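Local coordinates for cytochrome c (Pseudomonas aeruginosa, PDB 6RTE), which probably acts as a dehydrogenase of dihydro-heme d1 in the biosynthesis of heme d1, using an eight-bladed beta-propeller joined to a heme c domain, at residues N148-V153 with E453-G458; A260-G265 with K287-L292; A414-F419 with E426-D431. All blocks are in the same frame, centred on the assembly; numbering follows the deposited sequence.

How the contacts relate
All three contacts belong to the eight-bladed propeller. In contact 1, strand 150-154 of the blade completed by the C-terminal strand 491-496 meets the end of strand 449-454 in the preceding blade, so residues about 300 positions apart come together where the ring closes. Contacts 2 and 3 fall between these ends, contact 2 first. Contact 2 lies across the ring, with its centre about 37 Å from those of both other contacts, and joins an inter-blade connection to a turn of the next blade. Contact 3 is the central hairpin of the blade before strand 449-454; its centre is about 18 Å from that of contact 1, and Trp415 packs edge-to-face with Phe454.

Contact 1 of 3, residues N148-V153 with E453-G458; sequences NLFVVV and EFTRDG
Asn148 lays its side chain across the start of Arg456, while Phe150 packs against the end of strand 449-454. From CB outward, Asn148 first meets aliphatic carbon: its CB lies 3.8 Å from CD of Arg456, and its CG is 3.7 Å from CG of the same arginine. At the tip, OD1 accepts the backbone N-H of Arg456, with OD1 and N 2.9 Å apart and an N-H...O angle of 163°. The donor stands above the carbonyl plane, 38° out of it, so the bond is straight at the hydrogen but not directed at a lone pair. Asn496 ND2 also donates to OD1. The other branch, ND2, makes a weak bond to a water that in turn donates to OD1 of Asp457. With CG roughly anti to the backbone N (chi1 -153°), the amide reaches the type I turn Thr455-Gly458, whose second residue supplies the N-H. Within that turn Thr455 OG1 donates to Asp457 OD1 over 2.9 Å.

The ring of Phe150 makes the rest of the contact. Glu453 CG lies in the plane of its ring, at the edge, 3.7 Å from CE1. CZ comes within 3.4 Å of the carbonyl O of Phe454, which approaches the ring obliquely, and CG2 of Thr455 is 4.0 Å from CZ. The carboxylate of Glu453 is engaged elsewhere, by Asn496 N and Arg406, just as the guanidinium of Arg456 pairs with Asp145.

The contact thus joins two blades at the closure of the propeller. A neutral amide oxygen takes one N-H from the turn and a second from Asn496, and so ties the turn to strand 491-496. The charged ends of Glu453 and Arg456 pair elsewhere, and mainly their side-chain methylenes meet segment 148-153.

Contact 2 of 3, residues A260-G265 with K287-L292; sequences AADAQG and KDVHEL
A type I turn, Asp262-Gly265, in the connection between two propeller blades rests against the bend that leads into strand 291-296 of the second blade. Glu291, at the start of that strand, reaches across to the turn: its OE2 accepts the backbone N-H of Ala263 over 2.7 Å, with an N-H...O angle of 151°. The donor arrives on the syn side of the carboxylate, 27° out of its plane. Beyond CG the glutamate chain runs extended (chi2 178°), which carries the carboxylate to the second residue of the turn. The same OE2 sits 3.4 Å from CB of Asp262, whereas OE1 lies 3.5 Å from CA of Asp262. OE1 has its own partners in Arg307, by a salt bridge, and the indole N-H of Trp293. Arg307 also bonds to the carbonyl O of Ala261, so one arginine bridges the connection and the glutamate that grips it.

Beside this polar grip, Val289 and Asp262 cross obliquely. CB of Val289 is 3.7 Å from CB of Asp262, and CG1 of the valine packs on the OD2 branch of the aspartate. The OD1 branch turns back to its own loop, where it accepts from Gln266 N and, weakly, from Gln264 N. Asp262 OD1 and Glu291 OE2 are 5.1 Å apart; the likely repulsion between the two carboxylates would probably be eased by the backbone N-H groups at Asp262 and by Arg307 at Glu291. Gly265 N closes the turn by donating to the carbonyl O of Asp262.

A water completes the link on the side of His290, the centre of an inverse gamma turn: it donates to OD2 of Asp262 over 2.7 Å and accepts from the backbone N of His290.

Contact 3 of 3, residues A414-F419 with E426-D431; sequences AWTDTF and EILLID
The carbonyl O of Thr416 accepts Leu428 N over 2.8 Å, and the CA-H of Ile427 adds a weaker C-H...O contact, CA 3.3 Å away. The amide donor stands 42° out of the carbonyl plane. Thr416 N returns a 2.9 Å bond to Leu428 O, here in the carbonyl plane, and Ala414 and Ile430 exchange a second reciprocal pair. These are the hydrogen-bonded pairs of an antiparallel beta hairpin.

Between them lies the non-hydrogen-bonded pair Trp415 and Leu429, whose side chains run side by side on one face of the sheet. Both turn CG anti to the carbonyl carbon (chi1 -55° and -84°), which swings indole and leucine branches the same way. Leu429 CG sits 3.8 Å above the indole plane, over its centre. CD2 makes a CH-pi contact 3.9 Å from the centroid of the six-membered ring, and CD1 of Leu429 is 3.7 Å from CE3 of Trp415. On the face of Thr416, its CG2 touches CD1 of Ile430 at 4.0 Å. Near the hairpin end a water joins Thr418 N to Glu426 O, and Asp417 OD1 accepts Phe419 N in an Asx turn; the carboxylate also receives Phe403 N and Phe404 N.

Both strands are central in their four-stranded blade, flanked by 405-406 and 437-441. The face bearing Trp415 and Ile427 packs on Val452 of strand 449-454 and on strand 460-465, in the next blade.

Contact 1 of 3, residues N148-V153 with E453-G458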
loop_
_atom_site.group_PDB
_atom_site.type_symbol
_atom_site.label_atom_id
_atom_site.label_comp_id
_atom_site.label_asym_id
_atom_site.label_seq_id
_atom_site.Cartn_x
_atom_site.Cartn_y
_atom_site.Cartn_z
ATOM N N ASN A 148 14.168 7.132 13.966
ATOM C CA ASN A 148 13.944 5.726 14.270
ATOM C C ASN A 148 12.496 5.436 14.649
ATOM O O ASN A 148 12.202 4.341 15.137
ATOM C CB ASN A 148 14.886 5.265 15.384
ATOM C CG ASN A 148 15.185 3.780 15.302
ATOM O OD1 ASN A 148 14.939 3.137 14.275
ATOM N ND2 ASN A 148 15.727 3.229 16.378
ATOM N N LEU A 149 11.592 6.390 14.440
ATOM C CA LEU A 149 10.171 6.152 14.655
ATOM C C LEU A 149 9.625 5.117 13.680
ATOM O O LEU A 149 9.986 5.098 12.497
ATOM C CB LEU A 149 9.376 7.446 14.475
ATOM C CG LEU A 149 9.627 8.586 15.461
ATOM C CD1 LEU A 149 8.807 9.801 15.033
ATOM C CD2 LEU A 149 9.291 8.158 16.878
ATOM N N PHE A 150 8.708 4.287 14.169
ATOM C CA PHE A 150 7.903 3.436 13.305
ATOM C C PHE A 150 6.491 3.994 13.195
ATOM O O PHE A 150 5.884 4.369 14.203
ATOM C CB PHE A 150 7.827 2.007 13.839
ATOM C CG PHE A 150 9.102 1.241 13.718
ATOM C CD1 PHE A 150 9.348 0.465 12.595
ATOM C CD2 PHE A 150 10.039 1.268 14.738
ATOM C CE1 PHE A 150 10.514 -0.265 12.493
ATOM C CE2 PHE A 150 11.213 0.548 14.635
ATOM C CZ PHE A 150 11.449 -0.219 13.505
ATOM N N VAL A 151 5.973 4.031 11.980
ATOM C CA VAL A 151 4.548 4.229 11.750
ATOM C C VAL A 151 3.925 2.843 11.619
ATOM O O VAL A 151 4.287 2.072 10.720
ATOM C CB VAL A 151 4.301 5.085 10.498
ATOM C CG1 VAL A 151 2.807 5.242 10.211
ATOM C CG2 VAL A 151 4.949 6.456 10.665
ATOM N N VAL A 152 3.011 2.512 12.523
ATOM C CA VAL A 152 2.420 1.173 12.594
ATOM C C VAL A 152 0.948 1.268 12.234
ATOM O O VAL A 152 0.189 2.002 12.879
ATOM C CB VAL A 152 2.601 0.540 13.982
ATOM C CG1 VAL A 152 2.014 -0.876 13.988
ATOM C CG2 VAL A 152 4.047 0.509 14.350
ATOM N N VAL A 153 0.545 0.521 11.214
ATOM C CA VAL A 153 -0.840 0.512 10.747
ATOM C C VAL A 153 -1.584 -0.587 11.501
ATOM O O VAL A 153 -1.226 -1.770 11.415
ATOM C CB VAL A 153 -0.906 0.311 9.228
ATOM C CG1 VAL A 153 -2.347 0.240 8.750
ATOM C CG2 VAL A 153 -0.195 1.468 8.503
ATOM N N GLU A 453 9.966 -5.069 9.089
ATOM C CA GLU A 453 10.659 -3.788 9.014
ATOM C C GLU A 453 11.735 -3.769 10.092
ATOM O O GLU A 453 11.567 -4.375 11.153
ATOM C CB GLU A 453 9.688 -2.612 9.202
ATOM C CG GLU A 453 10.296 -1.235 8.981
ATOM C CD GLU A 453 10.382 -0.858 7.518
ATOM O OE1 GLU A 453 10.239 -1.757 6.666
ATOM O OE2 GLU A 453 10.578 0.333 7.220
ATOM N N PHE A 454 12.843 -3.081 9.810
ATOM C CA PHE A 454 13.968 -2.986 10.729
ATOM C C PHE A 454 14.049 -1.604 11.372
ATOM O O PHE A 454 13.512 -0.621 10.857
ATOM C CB PHE A 454 15.298 -3.268 10.008
ATOM C CG PHE A 454 15.388 -4.637 9.399
ATOM C CD1 PHE A 454 14.942 -4.861 8.106
ATOM C CD2 PHE A 454 15.931 -5.690 10.112
ATOM C CE1 PHE A 454 15.020 -6.116 7.537
ATOM C CE2 PHE A 454 16.017 -6.960 9.548
ATOM C CZ PHE A 454 15.561 -7.171 8.258
ATOM N N THR A 455 14.740 -1.547 12.512
ATOM C CA THR A 455 15.217 -0.277 13.047
ATOM C C THR A 455 16.203 0.350 12.066
ATOM O O THR A 455 16.738 -0.314 11.173
ATOM C CB THR A 455 15.905 -0.467 14.396
ATOM O OG1 THR A 455 16.892 -1.506 14.287
ATOM C CG2 THR A 455 14.902 -0.829 15.485
ATOM N N ARG A 456 16.463 1.647 12.256
ATOM C CA ARG A 456 17.290 2.364 11.286
ATOM C C ARG A 456 18.679 1.744 11.173
ATOM O O ARG A 456 19.250 1.715 10.079
ATOM C CB ARG A 456 17.380 3.850 11.651
ATOM C CG ARG A 456 18.021 4.151 12.999
ATOM C CD ARG A 456 18.024 5.651 13.299
ATOM N NE ARG A 456 18.754 6.421 12.286
ATOM C CZ ARG A 456 19.393 7.565 12.525
ATOM N NH1 ARG A 456 19.408 8.087 13.745
ATOM N NH2 ARG A 456 20.029 8.187 11.542
ATOM N N ASP A 457 19.222 1.221 12.272
ATOM C CA ASP A 457 20.537 0.586 12.265
ATOM C C ASP A 457 20.476 -0.921 12.032
ATOM O O ASP A 457 21.523 -1.581 12.060
ATOM C CB ASP A 457 21.267 0.872 13.585
ATOM C CG ASP A 457 20.598 0.212 14.782
ATOM O OD1 ASP A 457 19.512 -0.386 14.607
ATOM O OD2 ASP A 457 21.156 0.287 15.899
ATOM N N GLY A 458 19.289 -1.484 11.807
ATOM C CA GLY A 458 19.167 -2.896 11.494
ATOM C C GLY A 458 19.334 -3.844 12.657
ATOM O O GLY A 458 19.342 -5.063 12.442
HETATM O O HOH W 1 17.881 0.572 17.000
#

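Contact 2 of 3, residues A260-G265 with K287-L292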
loop_
_atom_site.group_PDB
_atom_site.type_symbol
_atom_site.label_atom_id
_atom_site.label_comp_id
_atom_site.label_asym_id
_atom_site.label_seq_id
_atom_site.Cartn_x
_atom_site.Cartn_y
_atom_site.Cartn_z
ATOM N N ALA A 260 -6.724 9.584 -16.573
ATOM C CA ALA A 260 -5.859 8.513 -17.058
ATOM C C ALA A 260 -6.479 7.972 -18.346
ATOM O O ALA A 260 -7.525 7.311 -18.325
ATOM C CB ALA A 260 -5.683 7.424 -16.001
ATOM N N ALA A 261 -5.853 8.290 -19.471
ATOM C CA ALA A 261 -6.334 7.843 -20.769
ATOM C C ALA A 261 -5.126 7.676 -21.675
ATOM O O ALA A 261 -4.162 8.445 -21.579
ATOM C CB ALA A 261 -7.339 8.843 -21.359
ATOM N N ASP A 262 -5.168 6.673 -22.552
ATOM C CA ASP A 262 -4.039 6.500 -23.453
ATOM C C ASP A 262 -4.093 7.564 -24.548
ATOM O O ASP A 262 -4.997 8.410 -24.594
ATOM C CB ASP A 262 -4.001 5.079 -24.022
ATOM C CG ASP A 262 -5.123 4.791 -25.003
ATOM O OD1 ASP A 262 -5.857 5.717 -25.393
ATOM O OD2 ASP A 262 -5.266 3.613 -25.383
ATOM N N ALA A 263 -3.111 7.513 -25.452
ATOM C CA ALA A 263 -3.011 8.515 -26.502
ATOM C C ALA A 263 -4.196 8.459 -27.454
ATOM O O ALA A 263 -4.489 9.458 -28.120
ATOM C CB ALA A 263 -1.706 8.329 -27.287
ATOM N N GLN A 264 -4.872 7.315 -27.546
ATOM C CA GLN A 264 -6.067 7.181 -28.368
ATOM C C GLN A 264 -7.338 7.605 -27.638
ATOM O O GLN A 264 -8.424 7.519 -28.218
ATOM C CB GLN A 264 -6.224 5.735 -28.849
ATOM C CG GLN A 264 -5.092 5.245 -29.744
ATOM C CD GLN A 264 -5.373 3.880 -30.362
ATOM O OE1 GLN A 264 -5.573 2.889 -29.654
ATOM N NE2 GLN A 264 -5.392 3.827 -31.687
ATOM N N GLY A 265 -7.231 8.048 -26.385
ATOM C CA GLY A 265 -8.383 8.488 -25.624
ATOM C C GLY A 265 -9.092 7.437 -24.786
ATOM O O GLY A 265 -10.098 7.766 -24.150
ATOM N N LYS A 287 -3.801 0.363 -15.587
ATOM C CA LYS A 287 -4.423 -0.954 -15.531
ATOM C C LYS A 287 -4.928 -1.416 -16.894
ATOM O O LYS A 287 -4.814 -2.602 -17.230
ATOM C CB LYS A 287 -5.578 -0.901 -14.522
ATOM C CG LYS A 287 -6.096 -2.214 -14.045
ATOM C CD LYS A 287 -5.066 -2.933 -13.216
ATOM C CE LYS A 287 -5.589 -4.293 -12.814
ATOM N NZ LYS A 287 -4.472 -5.236 -12.579
ATOM N N ASP A 288 -5.484 -0.509 -17.700
ATOM C CA ASP A 288 -6.377 -0.909 -18.790
ATOM C C ASP A 288 -5.936 -0.454 -20.171
ATOM O O ASP A 288 -6.674 -0.660 -21.141
ATOM C CB ASP A 288 -7.786 -0.381 -18.515
ATOM C CG ASP A 288 -8.298 -0.825 -17.186
ATOM O OD1 ASP A 288 -8.383 -2.051 -16.978
ATOM O OD2 ASP A 288 -8.574 0.051 -16.344
ATOM N N VAL A 289 -4.752 0.136 -20.304
ATOM C CA VAL A 289 -4.243 0.546 -21.603
ATOM C C VAL A 289 -2.795 0.082 -21.730
ATOM O O VAL A 289 -2.127 -0.238 -20.745
ATOM C CB VAL A 289 -4.343 2.076 -21.804
ATOM C CG1 VAL A 289 -5.812 2.491 -21.929
ATOM C CG2 VAL A 289 -3.669 2.812 -20.661
ATOM N N HIS A 290 -2.314 0.065 -22.969
ATOM C CA HIS A 290 -0.944 -0.354 -23.259
ATOM C C HIS A 290 0.035 0.803 -23.182
ATOM O O HIS A 290 0.827 1.016 -24.102
ATOM C CB HIS A 290 -0.890 -1.002 -24.636
ATOM C CG HIS A 290 -1.730 -2.223 -24.746
ATOM N ND1 HIS A 290 -1.203 -3.491 -24.688
ATOM C CD2 HIS A 290 -3.069 -2.375 -24.885
ATOM C CE1 HIS A 290 -2.176 -4.376 -24.813
ATOM N NE2 HIS A 290 -3.319 -3.723 -24.929
ATOM N N GLU A 291 -0.013 1.544 -22.071
ATOM C CA GLU A 291 0.883 2.663 -21.828
ATOM C C GLU A 291 1.350 2.631 -20.386
ATOM O O GLU A 291 0.630 2.186 -19.490
ATOM C CB GLU A 291 0.210 4.022 -22.070
ATOM C CG GLU A 291 0.248 4.504 -23.489
ATOM C CD GLU A 291 -0.474 5.824 -23.678
ATOM O OE1 GLU A 291 -0.665 6.577 -22.684
ATOM O OE2 GLU A 291 -0.843 6.099 -24.831
ATOM N N LEU A 292 2.562 3.111 -20.169
ATOM C CA LEU A 292 2.987 3.528 -18.840
ATOM C C LEU A 292 3.503 4.954 -18.964
ATOM O O LEU A 292 3.930 5.388 -20.041
ATOM C CB LEU A 292 4.036 2.600 -18.236
ATOM C CG LEU A 292 5.451 2.559 -18.795
ATOM C CD1 LEU A 292 6.326 3.571 -18.090
ATOM C CD2 LEU A 292 6.027 1.162 -18.640
HETATM O O HOH W 2 -3.386 1.639 -25.308
#

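Contact 3 of 3, residues A414-F419 with E426-D431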
loop_
_atom_site.group_PDB
_atom_site.type_symbol
_atom_site.label_atom_id
_atom_site.label_comp_id
_atom_site.label_asym_id
_atom_site.label_seq_id
_atom_site.Cartn_x
_atom_site.Cartn_y
_atom_site.Cartn_z
ATOM N N ALA A 414 17.600 -12.184 3.664
ATOM C CA ALA A 414 16.372 -11.597 3.142
ATOM C C ALA A 414 15.192 -12.248 3.857
ATOM O O ALA A 414 15.089 -13.478 3.899
ATOM C CB ALA A 414 16.258 -11.795 1.631
ATOM N N TRP A 415 14.308 -11.426 4.410
ATOM C CA TRP A 415 13.218 -11.894 5.256
ATOM C C TRP A 415 11.933 -11.901 4.438
ATOM O O TRP A 415 11.514 -10.856 3.929
ATOM C CB TRP A 415 13.064 -10.994 6.486
ATOM C CG TRP A 415 14.313 -10.826 7.325
ATOM C CD1 TRP A 415 15.579 -10.553 6.881
ATOM C CD2 TRP A 415 14.400 -10.894 8.756
ATOM N NE1 TRP A 415 16.447 -10.465 7.945
ATOM C CE2 TRP A 415 15.747 -10.665 9.106
ATOM C CE3 TRP A 415 13.472 -11.125 9.772
ATOM C CZ2 TRP A 415 16.185 -10.664 10.428
ATOM C CZ3 TRP A 415 13.910 -11.129 11.086
ATOM C CH2 TRP A 415 15.254 -10.901 11.402
ATOM N N THR A 416 11.303 -13.071 4.317
ATOM C CA THR A 416 10.069 -13.199 3.546
ATOM C C THR A 416 9.126 -14.149 4.288
ATOM O O THR A 416 9.332 -14.469 5.462
ATOM C CB THR A 416 10.379 -13.648 2.110
ATOM O OG1 THR A 416 9.205 -13.506 1.299
ATOM C CG2 THR A 416 10.848 -15.098 2.077
ATOM N N ASP A 417 8.075 -14.601 3.605
ATOM C CA ASP A 417 6.974 -15.283 4.272
ATOM C C ASP A 417 6.273 -16.221 3.296
ATOM O O ASP A 417 6.636 -16.307 2.120
ATOM C CB ASP A 417 5.977 -14.260 4.829
ATOM C CG ASP A 417 5.387 -13.380 3.737
ATOM O OD1 ASP A 417 4.658 -13.916 2.874
ATOM O OD2 ASP A 417 5.665 -12.158 3.726
ATOM N N THR A 418 5.261 -16.935 3.808
ATOM C CA THR A 418 4.282 -17.640 2.981
ATOM C C THR A 418 2.896 -17.116 3.357
ATOM O O THR A 418 1.951 -17.890 3.577
ATOM C CB THR A 418 4.370 -19.156 3.163
ATOM O OG1 THR A 418 3.892 -19.519 4.462
ATOM C CG2 THR A 418 5.813 -19.635 2.998
ATOM N N PHE A 419 2.805 -15.784 3.433
ATOM C CA PHE A 419 1.613 -15.061 3.868
ATOM C C PHE A 419 0.339 -15.559 3.209
ATOM O O PHE A 419 -0.727 -15.550 3.837
ATOM C CB PHE A 419 1.847 -13.566 3.563
ATOM C CG PHE A 419 0.823 -12.629 4.147
ATOM C CD1 PHE A 419 0.903 -12.222 5.471
ATOM C CD2 PHE A 419 -0.185 -12.097 3.348
ATOM C CE1 PHE A 419 -0.023 -11.335 6.002
ATOM C CE2 PHE A 419 -1.114 -11.210 3.873
ATOM C CZ PHE A 419 -1.030 -10.827 5.205
ATOM N N GLU A 426 5.147 -18.536 9.516
ATOM C CA GLU A 426 6.600 -18.598 9.566
ATOM C C GLU A 426 7.191 -17.518 8.679
ATOM O O GLU A 426 6.750 -17.333 7.538
ATOM C CB GLU A 426 7.090 -19.979 9.120
ATOM C CG GLU A 426 8.250 -20.525 9.928
ATOM C CD GLU A 426 8.341 -22.039 9.852
ATOM O OE1 GLU A 426 7.621 -22.719 10.616
ATOM O OE2 GLU A 426 9.119 -22.549 9.017
ATOM N N ILE A 427 8.181 -16.805 9.214
ATOM C CA ILE A 427 8.993 -15.857 8.461
ATOM C C ILE A 427 10.309 -16.546 8.125
ATOM O O ILE A 427 10.967 -17.106 9.010
ATOM C CB ILE A 427 9.235 -14.570 9.266
ATOM C CG1 ILE A 427 7.905 -13.880 9.589
ATOM C CG2 ILE A 427 10.171 -13.626 8.513
ATOM C CD1 ILE A 427 7.077 -13.499 8.371
ATOM N N LEU A 428 10.689 -16.512 6.853
ATOM C CA LEU A 428 11.867 -17.220 6.373
ATOM C C LEU A 428 13.027 -16.248 6.226
ATOM O O LEU A 428 12.858 -15.150 5.685
ATOM C CB LEU A 428 11.582 -17.895 5.033
ATOM C CG LEU A 428 10.316 -18.740 4.993
ATOM C CD1 LEU A 428 10.054 -19.234 3.577
ATOM C CD2 LEU A 428 10.431 -19.898 5.969
ATOM N N LEU A 429 14.198 -16.657 6.696
ATOM C CA LEU A 429 15.420 -15.866 6.567
ATOM C C LEU A 429 16.304 -16.557 5.532
ATOM O O LEU A 429 16.914 -17.595 5.813
ATOM C CB LEU A 429 16.123 -15.721 7.914
ATOM C CG LEU A 429 15.586 -14.582 8.792
ATOM C CD1 LEU A 429 14.099 -14.756 9.078
ATOM C CD2 LEU A 429 16.382 -14.475 10.090
ATOM N N ILE A 430 16.357 -15.980 4.335
ATOM C CA ILE A 430 17.141 -16.522 3.232
ATOM C C ILE A 430 18.527 -15.893 3.270
ATOM O O ILE A 430 18.670 -14.677 3.106
ATOM C CB ILE A 430 16.456 -16.259 1.881
ATOM C CG1 ILE A 430 15.086 -16.945 1.841
ATOM C CG2 ILE A 430 17.336 -16.737 0.729
ATOM C CD1 ILE A 430 14.274 -16.635 0.596
ATOM N N ASP A 431 19.548 -16.721 3.485
ATOM C CA ASP A 431 20.921 -16.235 3.497
ATOM C C ASP A 431 21.255 -15.580 2.161
ATOM O O ASP A 431 21.077 -16.185 1.100
ATOM C CB ASP A 431 21.879 -17.394 3.783
ATOM C CG ASP A 431 23.312 -16.936 3.978
ATOM O OD1 ASP A 431 23.684 -16.612 5.126
ATOM O OD2 ASP A 431 24.065 -16.893 2.983
HETATM O O HOH W 3 4.206 -16.552 6.763
#